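Local coordinates for DUF1460 domain-containing protein (Legionella pneumophila subsp. pneumophila, PDB 2IM9) that is of unknown function but belongs to an N-acetylmuramoyl-L-alanine amidase-like family of the papain-type clan CA, so it may hydrolyse cell-wall peptidoglycan, at residues T51-R56 / S104-N109; L150-T155 / V316-K321; N243-E248 / G270-I275; Q33-I38 / P86-D91. All blocks are in the same frame, centred on the assembly; numbering follows the deposited sequence.

Contact 1: T51-R56 / S104-N109; sequences TSMADR and SLALAN
Arg56, on the first turn of helix 53-63, reaches across a buried helix-helix junction to the carbonyls that end helix 95-107. Its NE carries the main bond, donating to Ala106 O at 2.7 Å, in the carbonyl plane and on a lone pair, with an N-H...O angle of 148°. From NH2, weak bonds run to the same Ala106 oxygen (3.2 Å) and to Leu105 O (3.4 Å), both oxygens lying at the guanidinium edge. The bend at chi3 (66°) brings that edge to Ala106 O, which lies 18° out of the guanidinium plane. Farther out, a water accepts from both Arg56 NH1 and Asn109 ND2, bridging the guanidinium to Asn109, two residues past the helix.

Met53 lies beside the same peptide, its SD 3.8 Å from Ala106 CB, while its methyl CE reaches Leu107 CD2 at 4.3 Å. The helix bearing both residues is N-capped by Ser52, whose OG accepts from Asp55 N. Tyr42 of helix 27-45 gives Leu105 O a further hydrogen bond. The carbonyls of a last helical turn would be expected to bear partial negative charge, and here an arginine side chain donates to the C-terminal carbonyls of helix 95-107 where it packs on helix 53-63.

Contact 2: L150-T155 / V316-K321; sequences LLKDIT and VVLPEK
Leu151 and Val317 face each other as a non-hydrogen-bonded antiparallel pair, and the neighbouring pair, Lys152 with Val316, is hydrogen-bonded in both directions. Lys152 N donates to Val316 O and Val316 N donates to Lys152 O, each at 2.9 Å. Past the end of strand 311-317 the pairing carries on through Leu318 N to Leu150 O (2.9 Å). Two CA-H...O contacts lie between these bonds, from Val317 CA to Leu150 O and from Leu151 CA to Val316 O.

Strand 151-153 is thereby an edge addition to an antiparallel sheet, joined to strand 311-317, which comes some 160 residues later. An Asx turn follows it, in which Asp153 OD1 accepts from Thr155 N; the same oxygen also accepts from Thr155 OG1. The turn stays tied to strand 311-317 through Ile314, and Asp153 OD2 is held by Asn313.

Apolar packing differs on the two faces. With Leu151 and Val317, the CD2 and CG2 branches meet at 4.2 Å, and the Leu150 side chain runs beside that of Val317 and crosses Pro319 at about a right angle; Leu107 and Leu103 of helix 95-107 cover this side. On the Lys152 face, Leu318 crosses the lysine chain at about a right angle, with CD2 3.7 Å from Lys152 CB; the lysine's bend at chi3 (61°) brings CE to the same methyl. Val316 offers both its methyls to Ile154, which crosses it at about a right angle: CG1 to CD1 at 3.7 Å and CG2 to CG2 at 3.8 Å.

Contact 3: N243-E248 / G270-I275; sequences NGAVIE and GFAIWI
Asn243 opens the pairing with its side chain, OD1 accepting from Trp274 N at 2.9 Å. The CG branch stands anti to the backbone N (chi1 -169°), which turns the amide oxygen to the strand and lets it take the place of a backbone carbonyl. Trp274 returns the contact with its ring edge, CD1 coming to 3.6 Å from Asn243 N, and its NE1 is held by Ile241 O.

Gly244, with positive phi (84°), and Ala245 form a G1 beta bulge opposite Ala272: Gly244 N donates to Ala272 O at 2.8 Å, and Ala272 N donates back to Ala245 O at 2.9 Å. The register slips by one residue here. Ala245 O also lies near the plane of the Phe271 ring, at its edge.

Val246 then forms a non-hydrogen-bonded pair with Phe271, its CG2 placed 3.9 Å from CE1 of the ring; Val99, Val102 and Leu103 of helix 95-107 pack on that phenylalanine too. Ile247 pairs with Gly270 through two backbone bonds, and its CD1 swings onto Ala272 CB at 3.4 Å, tighter than usual for two carbons.

Directional bonds thus tie the start of strand 246-254 to strand 264-275 even before regular pairing begins. An asparagine amide and a bulge satisfy backbone groups there, while Phe271 packs against helix 95-107 and Ile247 meets Ala272 on the other face.

Contact 4: Q33-I38 / P86-D91; sequences QANSSI and PRYRVD
Tyr88 OH has two partners: it donates to Asn35 OD1 at 2.6 Å and is also hydrogen-bonded to Gln115 NE2 of helix 111-122. The asparagine oxygen receives the hydroxyl in its carbonyl plane, on a lone pair, while the amide and ring planes stand 43° apart. Tyr88 has its ring in the cramped rotamer between the backbone N and carbonyl carbon (chi1 49°), which carries it toward helix 27-45 with one edge against the helix surface. Ala34 CB meets that edge at CD1, 3.6 Å away, and Ile38 CD1 approaches the same ring carbon obliquely.

Val90 fills the next position along the helix. Its CG1 faces Ala34 CB and Ile38 CG1, whereas CG2 lies 3.9 Å from Gln33 OE1 and 4.0 Å from Ser37 OG. A water ties the two segments together here, donating to Gln33 OE1 at 2.7 Å and accepting from Val90 N at 2.9 Å.

On the loop itself, Arg89 grips Asp91 side-on in a salt bridge: NE donates to OD1 at 2.7 Å and NH2 to OD2, both carboxylate oxygens near the guanidinium plane. The salt bridge spans Val90, and Ser73 O accepts from Arg89 NH1. The result is an irregular loop, ahead of helix 95-107, packed by a tyrosine and a valine onto one flank of an N-terminal helix.

Overall arrangement
Contact 1 is the hub. Met53 CG lies 3.6 Å from Pro319 O and Leu107 CD2 3.8 Å from Pro319 CB, so the helix junction rests on the strand end of contact 2. Ala54 CB comes within 3.4 Å of Asn243 O in contact 3, and Leu105 CD2 meets Ile38 CG2 of contact 4 at 3.7 Å. Contacts 2 and 3 belong to one sheet, where strands 311-317 and 246-254 are neighbours, and contact 3 is nested within the loop that contact 2 closes. Contact 4 does not touch contacts 2 or 3, its nearest atoms lying about 14 Å and about 12 Å from them. Helices 53-63 and 95-107 both pack against the sheet side, as is consistent with a papain-type fold.

Contact 1: T51-R56 / S104-N109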
# COMPACT_ATOMS: atom_id res chain seq x y z
N THR A 51 -18.28 6.85 -14.46
CA THR A 51 -17.40 7.91 -13.97
C THR A 51 -15.95 7.49 -14.14
O THR A 51 -15.64 6.29 -14.24
CB THR A 51 -17.66 8.26 -12.48
OG1 THR A 51 -17.06 7.26 -11.64
CG2 THR A 51 -19.15 8.36 -12.16
N SER A 52 -15.05 8.48 -14.14
CA SER A 52 -13.62 8.26 -14.31
C SER A 52 -13.04 7.37 -13.20
O SER A 52 -13.62 7.24 -12.11
CB SER A 52 -12.89 9.59 -14.33
OG SER A 52 -12.80 10.14 -13.01
N MET A 53 -11.89 6.76 -13.48
CA MET A 53 -11.25 5.89 -12.50
C MET A 53 -10.83 6.70 -11.28
O MET A 53 -10.98 6.22 -10.16
CB MET A 53 -10.05 5.13 -13.09
CG MET A 53 -9.45 4.07 -12.15
SD MET A 53 -10.57 2.76 -11.58
CE MET A 53 -11.09 2.02 -13.13
N ALA A 54 -10.33 7.92 -11.49
CA ALA A 54 -9.96 8.77 -10.35
C ALA A 54 -11.17 9.08 -9.45
O ALA A 54 -11.06 9.07 -8.21
CB ALA A 54 -9.30 10.07 -10.84
N ASP A 55 -12.33 9.31 -10.06
CA ASP A 55 -13.55 9.56 -9.29
C ASP A 55 -14.04 8.31 -8.58
O ASP A 55 -14.56 8.40 -7.47
CB ASP A 55 -14.66 10.17 -10.16
CG ASP A 55 -14.43 11.67 -10.48
OD1 ASP A 55 -13.57 12.33 -9.85
OD2 ASP A 55 -15.14 12.20 -11.36
N ARG A 56 -13.88 7.15 -9.20
CA ARG A 56 -14.17 5.87 -8.52
C ARG A 56 -13.30 5.70 -7.26
O ARG A 56 -13.77 5.36 -6.18
CB ARG A 56 -13.94 4.71 -9.48
CG ARG A 56 -15.06 4.56 -10.51
CD ARG A 56 -14.81 3.39 -11.45
NE ARG A 56 -14.85 2.09 -10.76
CZ ARG A 56 -15.96 1.35 -10.58
NH1 ARG A 56 -17.15 1.78 -11.02
NH2 ARG A 56 -15.86 0.19 -9.96
N SER A 104 -8.59 -2.32 -5.78
CA SER A 104 -9.24 -3.52 -6.31
C SER A 104 -10.75 -3.32 -6.47
O SER A 104 -11.32 -3.80 -7.44
CB SER A 104 -8.91 -4.75 -5.47
OG SER A 104 -7.50 -4.95 -5.41
N LEU A 105 -11.39 -2.62 -5.53
CA LEU A 105 -12.82 -2.27 -5.69
C LEU A 105 -13.01 -1.34 -6.90
O LEU A 105 -13.95 -1.52 -7.68
CB LEU A 105 -13.40 -1.60 -4.43
CG LEU A 105 -13.61 -2.53 -3.22
CD1 LEU A 105 -13.71 -1.74 -1.93
CD2 LEU A 105 -14.86 -3.41 -3.44
N ALA A 106 -12.12 -0.37 -7.04
CA ALA A 106 -12.26 0.61 -8.12
C ALA A 106 -12.08 -0.02 -9.49
O ALA A 106 -12.70 0.41 -10.46
CB ALA A 106 -11.29 1.78 -7.93
N LEU A 107 -11.22 -1.03 -9.56
CA LEU A 107 -10.91 -1.70 -10.81
C LEU A 107 -11.96 -2.70 -11.27
O LEU A 107 -11.99 -3.06 -12.44
CB LEU A 107 -9.58 -2.43 -10.69
CG LEU A 107 -8.33 -1.57 -10.66
CD1 LEU A 107 -7.17 -2.50 -10.38
CD2 LEU A 107 -8.14 -0.85 -12.00
N ALA A 108 -12.82 -3.12 -10.34
CA ALA A 108 -13.77 -4.21 -10.57
C ALA A 108 -15.19 -3.69 -10.63
O ALA A 108 -15.43 -2.54 -10.29
CB ALA A 108 -13.64 -5.24 -9.45
N ASN A 109 -16.13 -4.55 -11.04
CA ASN A 109 -17.55 -4.22 -11.15
C ASN A 109 -18.46 -5.12 -10.34
O ASN A 109 -19.69 -5.04 -10.46
CB ASN A 109 -18.01 -4.32 -12.60
CG ASN A 109 -17.64 -3.11 -13.41
OD1 ASN A 109 -17.08 -3.24 -14.49
ND2 ASN A 109 -17.98 -1.92 -12.91
O HOH W 1 -18.59 -0.63 -10.79

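Contact 2: L150-T155 / V316-K321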
# COMPACT_ATOMS: atom_id res chain seq x y z
N LEU A 150 -1.02 -1.96 -14.00
CA LEU A 150 -1.95 -1.30 -13.09
C LEU A 150 -1.49 0.11 -12.72
O LEU A 150 -2.32 1.06 -12.71
CB LEU A 150 -2.16 -2.14 -11.82
CG LEU A 150 -3.06 -1.49 -10.76
CD1 LEU A 150 -4.44 -1.16 -11.34
CD2 LEU A 150 -3.21 -2.40 -9.53
N LEU A 151 -0.20 0.24 -12.41
CA LEU A 151 0.36 1.51 -11.94
C LEU A 151 1.42 2.07 -12.88
O LEU A 151 2.10 1.31 -13.59
CB LEU A 151 1.00 1.34 -10.55
CG LEU A 151 0.11 0.77 -9.44
CD1 LEU A 151 0.94 0.44 -8.20
CD2 LEU A 151 -1.03 1.74 -9.10
N LYS A 152 1.55 3.39 -12.86
CA LYS A 152 2.66 4.08 -13.52
C LYS A 152 3.25 5.09 -12.55
O LYS A 152 2.52 5.87 -11.97
CB LYS A 152 2.13 4.84 -14.74
CG LYS A 152 3.22 5.57 -15.54
CD LYS A 152 2.65 6.13 -16.86
CE LYS A 152 1.53 7.14 -16.62
NZ LYS A 152 1.22 7.95 -17.85
N ASP A 153 4.57 5.07 -12.41
CA ASP A 153 5.28 6.02 -11.54
C ASP A 153 5.41 7.32 -12.33
O ASP A 153 6.02 7.34 -13.42
CB ASP A 153 6.65 5.45 -11.16
CG ASP A 153 7.38 6.26 -10.09
OD1 ASP A 153 7.29 7.51 -10.13
OD2 ASP A 153 8.08 5.65 -9.24
N ILE A 154 4.82 8.39 -11.81
CA ILE A 154 4.89 9.70 -12.46
C ILE A 154 5.71 10.73 -11.68
O ILE A 154 5.68 11.92 -12.01
CB ILE A 154 3.50 10.25 -12.79
CG1 ILE A 154 2.68 10.52 -11.52
CG2 ILE A 154 2.76 9.27 -13.72
CD1 ILE A 154 1.65 11.62 -11.73
N THR A 155 6.45 10.28 -10.67
CA THR A 155 7.22 11.17 -9.79
C THR A 155 8.07 12.18 -10.56
O THR A 155 8.03 13.39 -10.28
CB THR A 155 8.11 10.35 -8.82
OG1 THR A 155 7.29 9.35 -8.19
CG2 THR A 155 8.75 11.25 -7.77
N VAL A 316 0.13 6.67 -10.57
CA VAL A 316 -1.26 6.79 -11.00
C VAL A 316 -1.74 5.44 -11.51
O VAL A 316 -0.93 4.58 -11.86
CB VAL A 316 -1.47 7.85 -12.09
CG1 VAL A 316 -1.13 9.25 -11.56
CG2 VAL A 316 -0.64 7.53 -13.33
N VAL A 317 -3.05 5.25 -11.49
CA VAL A 317 -3.66 4.01 -11.94
C VAL A 317 -3.92 4.17 -13.44
O VAL A 317 -4.47 5.19 -13.86
CB VAL A 317 -4.99 3.75 -11.20
CG1 VAL A 317 -5.77 2.57 -11.82
CG2 VAL A 317 -4.73 3.52 -9.72
N LEU A 318 -3.54 3.17 -14.22
CA LEU A 318 -3.63 3.27 -15.68
C LEU A 318 -4.98 2.87 -16.29
O LEU A 318 -5.49 3.56 -17.18
CB LEU A 318 -2.50 2.47 -16.33
CG LEU A 318 -1.08 2.98 -16.13
CD1 LEU A 318 -0.09 1.96 -16.68
CD2 LEU A 318 -0.91 4.36 -16.78
N PRO A 319 -5.54 1.72 -15.87
CA PRO A 319 -6.83 1.32 -16.44
C PRO A 319 -7.87 2.45 -16.34
O PRO A 319 -8.01 3.08 -15.29
CB PRO A 319 -7.24 0.13 -15.59
CG PRO A 319 -5.96 -0.45 -15.14
CD PRO A 319 -5.04 0.70 -14.92
N GLU A 320 -8.58 2.70 -17.44
CA GLU A 320 -9.56 3.80 -17.49
C GLU A 320 -10.95 3.39 -17.05
O GLU A 320 -11.73 4.21 -16.58
CB GLU A 320 -9.62 4.40 -18.90
CG GLU A 320 -8.32 5.09 -19.33
CD GLU A 320 -8.42 5.76 -20.68
OE1 GLU A 320 -8.88 5.12 -21.66
OE2 GLU A 320 -8.01 6.94 -20.77
N LYS A 321 -11.28 2.11 -17.20
CA LYS A 321 -12.60 1.63 -16.82
C LYS A 321 -12.51 0.32 -16.04
O LYS A 321 -11.55 -0.41 -16.22
CB LYS A 321 -13.50 1.48 -18.06
CG LYS A 321 -13.11 0.35 -18.99
CD LYS A 321 -14.08 0.25 -20.16
CE LYS A 321 -14.16 -1.18 -20.69
NZ LYS A 321 -15.17 -1.30 -21.79

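Contact 3: N243-E248 / G270-I275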
# COMPACT_ATOMS: atom_id res chain seq x y z
N ASN A 243 -5.55 13.96 -8.80
CA ASN A 243 -6.58 13.34 -7.99
C ASN A 243 -6.56 11.82 -8.17
O ASN A 243 -6.48 11.33 -9.31
CB ASN A 243 -7.95 13.91 -8.35
CG ASN A 243 -9.03 13.50 -7.36
OD1 ASN A 243 -8.88 13.68 -6.15
ND2 ASN A 243 -10.13 12.95 -7.87
N GLY A 244 -6.61 11.10 -7.05
CA GLY A 244 -6.66 9.63 -7.08
C GLY A 244 -5.30 8.98 -7.20
O GLY A 244 -5.20 7.76 -7.34
N ALA A 245 -4.22 9.77 -7.16
CA ALA A 245 -2.88 9.19 -7.23
C ALA A 245 -2.57 8.43 -5.92
O ALA A 245 -3.21 8.66 -4.88
CB ALA A 245 -1.83 10.26 -7.49
N VAL A 246 -1.62 7.50 -6.00
CA VAL A 246 -1.11 6.81 -4.82
C VAL A 246 0.16 7.53 -4.39
O VAL A 246 1.07 7.72 -5.21
CB VAL A 246 -0.79 5.33 -5.13
CG1 VAL A 246 -0.07 4.67 -3.96
CG2 VAL A 246 -2.10 4.56 -5.51
N ILE A 247 0.19 7.97 -3.12
CA ILE A 247 1.36 8.67 -2.54
C ILE A 247 2.06 7.76 -1.56
O ILE A 247 1.43 7.26 -0.62
CB ILE A 247 0.92 9.95 -1.76
CG1 ILE A 247 0.23 10.94 -2.70
CG2 ILE A 247 2.12 10.60 -1.08
CD1 ILE A 247 -0.49 12.03 -1.92
N GLU A 248 3.36 7.52 -1.78
CA GLU A 248 4.19 6.74 -0.86
C GLU A 248 5.21 7.63 -0.15
O GLU A 248 5.82 8.52 -0.75
CB GLU A 248 4.91 5.61 -1.61
CG GLU A 248 3.95 4.59 -2.19
CD GLU A 248 4.55 3.63 -3.20
OE1 GLU A 248 5.74 3.78 -3.56
OE2 GLU A 248 3.82 2.69 -3.62
N GLY A 270 -0.91 6.09 0.83
CA GLY A 270 -2.33 6.49 0.84
C GLY A 270 -2.64 7.15 -0.49
O GLY A 270 -1.83 7.06 -1.43
N PHE A 271 -3.79 7.82 -0.57
CA PHE A 271 -4.23 8.45 -1.80
C PHE A 271 -4.18 9.97 -1.73
O PHE A 271 -4.36 10.55 -0.64
CB PHE A 271 -5.68 8.07 -2.12
CG PHE A 271 -5.88 6.60 -2.40
CD1 PHE A 271 -5.49 6.06 -3.62
CD2 PHE A 271 -6.45 5.77 -1.44
CE1 PHE A 271 -5.67 4.70 -3.89
CE2 PHE A 271 -6.64 4.41 -1.70
CZ PHE A 271 -6.25 3.87 -2.93
N ALA A 272 -3.89 10.58 -2.87
CA ALA A 272 -4.00 12.03 -3.05
C ALA A 272 -5.43 12.31 -3.46
O ALA A 272 -5.88 11.81 -4.49
CB ALA A 272 -3.04 12.52 -4.15
N ILE A 273 -6.14 13.12 -2.69
CA ILE A 273 -7.53 13.44 -3.03
C ILE A 273 -7.72 14.96 -2.98
O ILE A 273 -7.49 15.57 -1.94
CB ILE A 273 -8.54 12.77 -2.05
CG1 ILE A 273 -8.38 11.24 -2.00
CG2 ILE A 273 -10.00 13.17 -2.41
CD1 ILE A 273 -8.78 10.48 -3.31
N TRP A 274 -8.14 15.55 -4.10
CA TRP A 274 -8.42 16.99 -4.17
C TRP A 274 -9.88 17.24 -3.75
O TRP A 274 -10.80 16.65 -4.32
CB TRP A 274 -8.22 17.51 -5.58
CG TRP A 274 -6.79 17.66 -5.96
CD1 TRP A 274 -5.99 16.72 -6.57
CD2 TRP A 274 -5.97 18.81 -5.74
NE1 TRP A 274 -4.72 17.24 -6.75
CE2 TRP A 274 -4.68 18.51 -6.24
CE3 TRP A 274 -6.20 20.07 -5.16
CZ2 TRP A 274 -3.63 19.44 -6.20
CZ3 TRP A 274 -5.15 20.98 -5.11
CH2 TRP A 274 -3.89 20.66 -5.62
N ILE A 275 -10.08 18.14 -2.79
CA ILE A 275 -11.43 18.49 -2.32
C ILE A 275 -11.46 19.98 -2.12
O ILE A 275 -10.68 20.52 -1.34
CB ILE A 275 -11.79 17.82 -0.98
CG1 ILE A 275 -11.73 16.29 -1.07
CG2 ILE A 275 -13.21 18.30 -0.48
CD1 ILE A 275 -11.63 15.62 0.32

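Contact 4: Q33-I38 / P86-D91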
# COMPACT_ATOMS: atom_id res chain seq x y z
N GLN A 33 -19.09 -10.95 6.11
CA GLN A 33 -19.58 -9.57 6.28
C GLN A 33 -19.15 -8.71 5.10
O GLN A 33 -19.94 -7.91 4.56
CB GLN A 33 -19.05 -8.95 7.58
CG GLN A 33 -19.24 -7.42 7.68
CD GLN A 33 -18.49 -6.75 8.85
OE1 GLN A 33 -17.26 -6.79 8.95
NE2 GLN A 33 -19.26 -6.12 9.73
N ALA A 34 -17.88 -8.85 4.70
CA ALA A 34 -17.35 -8.10 3.56
C ALA A 34 -18.06 -8.45 2.26
O ALA A 34 -18.32 -7.57 1.44
CB ALA A 34 -15.85 -8.31 3.41
N ASN A 35 -18.35 -9.74 2.04
CA ASN A 35 -19.10 -10.16 0.85
C ASN A 35 -20.44 -9.43 0.75
O ASN A 35 -20.81 -8.93 -0.32
CB ASN A 35 -19.33 -11.68 0.85
CG ASN A 35 -18.04 -12.46 0.66
OD1 ASN A 35 -17.05 -11.92 0.16
ND2 ASN A 35 -18.05 -13.73 1.06
N SER A 36 -21.16 -9.33 1.87
CA SER A 36 -22.45 -8.66 1.89
C SER A 36 -22.29 -7.16 1.58
O SER A 36 -22.99 -6.64 0.71
CB SER A 36 -23.17 -8.92 3.23
OG SER A 36 -24.45 -8.31 3.23
N SER A 37 -21.33 -6.50 2.23
CA SER A 37 -21.10 -5.06 2.04
C SER A 37 -20.62 -4.69 0.64
O SER A 37 -21.06 -3.68 0.06
CB SER A 37 -20.08 -4.55 3.07
OG SER A 37 -20.61 -4.65 4.37
N ILE A 38 -19.73 -5.51 0.09
CA ILE A 38 -19.18 -5.29 -1.25
C ILE A 38 -20.23 -5.53 -2.34
O ILE A 38 -20.33 -4.74 -3.29
CB ILE A 38 -17.90 -6.12 -1.45
CG1 ILE A 38 -16.81 -5.57 -0.51
CG2 ILE A 38 -17.44 -6.05 -2.91
CD1 ILE A 38 -15.58 -6.50 -0.32
N PRO A 86 -8.09 -12.63 7.53
CA PRO A 86 -8.98 -12.68 6.37
C PRO A 86 -8.29 -12.20 5.10
O PRO A 86 -7.35 -11.39 5.15
CB PRO A 86 -10.12 -11.72 6.71
CG PRO A 86 -9.72 -11.00 7.95
CD PRO A 86 -8.55 -11.68 8.57
N ARG A 87 -8.78 -12.67 3.95
CA ARG A 87 -8.26 -12.24 2.66
C ARG A 87 -8.66 -10.82 2.27
O ARG A 87 -7.96 -10.15 1.49
CB ARG A 87 -8.73 -13.24 1.60
CG ARG A 87 -7.96 -14.54 1.76
CD ARG A 87 -8.62 -15.67 1.00
NE ARG A 87 -9.87 -16.06 1.63
CZ ARG A 87 -10.63 -17.04 1.19
NH1 ARG A 87 -10.24 -17.71 0.11
NH2 ARG A 87 -11.76 -17.34 1.84
N TYR A 88 -9.81 -10.39 2.79
CA TYR A 88 -10.31 -9.02 2.64
C TYR A 88 -11.34 -8.76 3.75
O TYR A 88 -11.88 -9.70 4.35
CB TYR A 88 -10.96 -8.79 1.27
CG TYR A 88 -11.96 -9.87 0.92
CD1 TYR A 88 -13.31 -9.74 1.27
CD2 TYR A 88 -11.55 -11.03 0.25
CE1 TYR A 88 -14.25 -10.74 0.97
CE2 TYR A 88 -12.45 -12.04 -0.06
CZ TYR A 88 -13.80 -11.89 0.30
OH TYR A 88 -14.69 -12.90 -0.01
N ARG A 89 -11.56 -7.49 4.06
CA ARG A 89 -12.48 -7.11 5.13
C ARG A 89 -12.89 -5.66 4.98
O ARG A 89 -12.23 -4.89 4.27
CB ARG A 89 -11.82 -7.33 6.50
CG ARG A 89 -10.63 -6.42 6.76
CD ARG A 89 -9.74 -6.96 7.86
NE ARG A 89 -10.46 -7.09 9.15
CZ ARG A 89 -9.94 -7.62 10.26
NH1 ARG A 89 -8.70 -8.10 10.27
NH2 ARG A 89 -10.67 -7.70 11.38
N VAL A 90 -13.98 -5.29 5.65
CA VAL A 90 -14.44 -3.89 5.59
C VAL A 90 -14.50 -3.23 6.97
O VAL A 90 -14.98 -2.10 7.09
CB VAL A 90 -15.82 -3.78 4.92
CG1 VAL A 90 -15.71 -4.16 3.43
CG2 VAL A 90 -16.85 -4.66 5.65
N ASP A 91 -14.04 -3.94 7.99
CA ASP A 91 -14.14 -3.49 9.38
C ASP A 91 -12.84 -2.88 9.92
O ASP A 91 -12.79 -2.39 11.05
CB ASP A 91 -14.57 -4.65 10.29
CG ASP A 91 -13.51 -5.73 10.38
OD1 ASP A 91 -12.91 -6.05 9.34
OD2 ASP A 91 -13.27 -6.26 11.48
O HOH W 2 -15.51 -7.39 6.99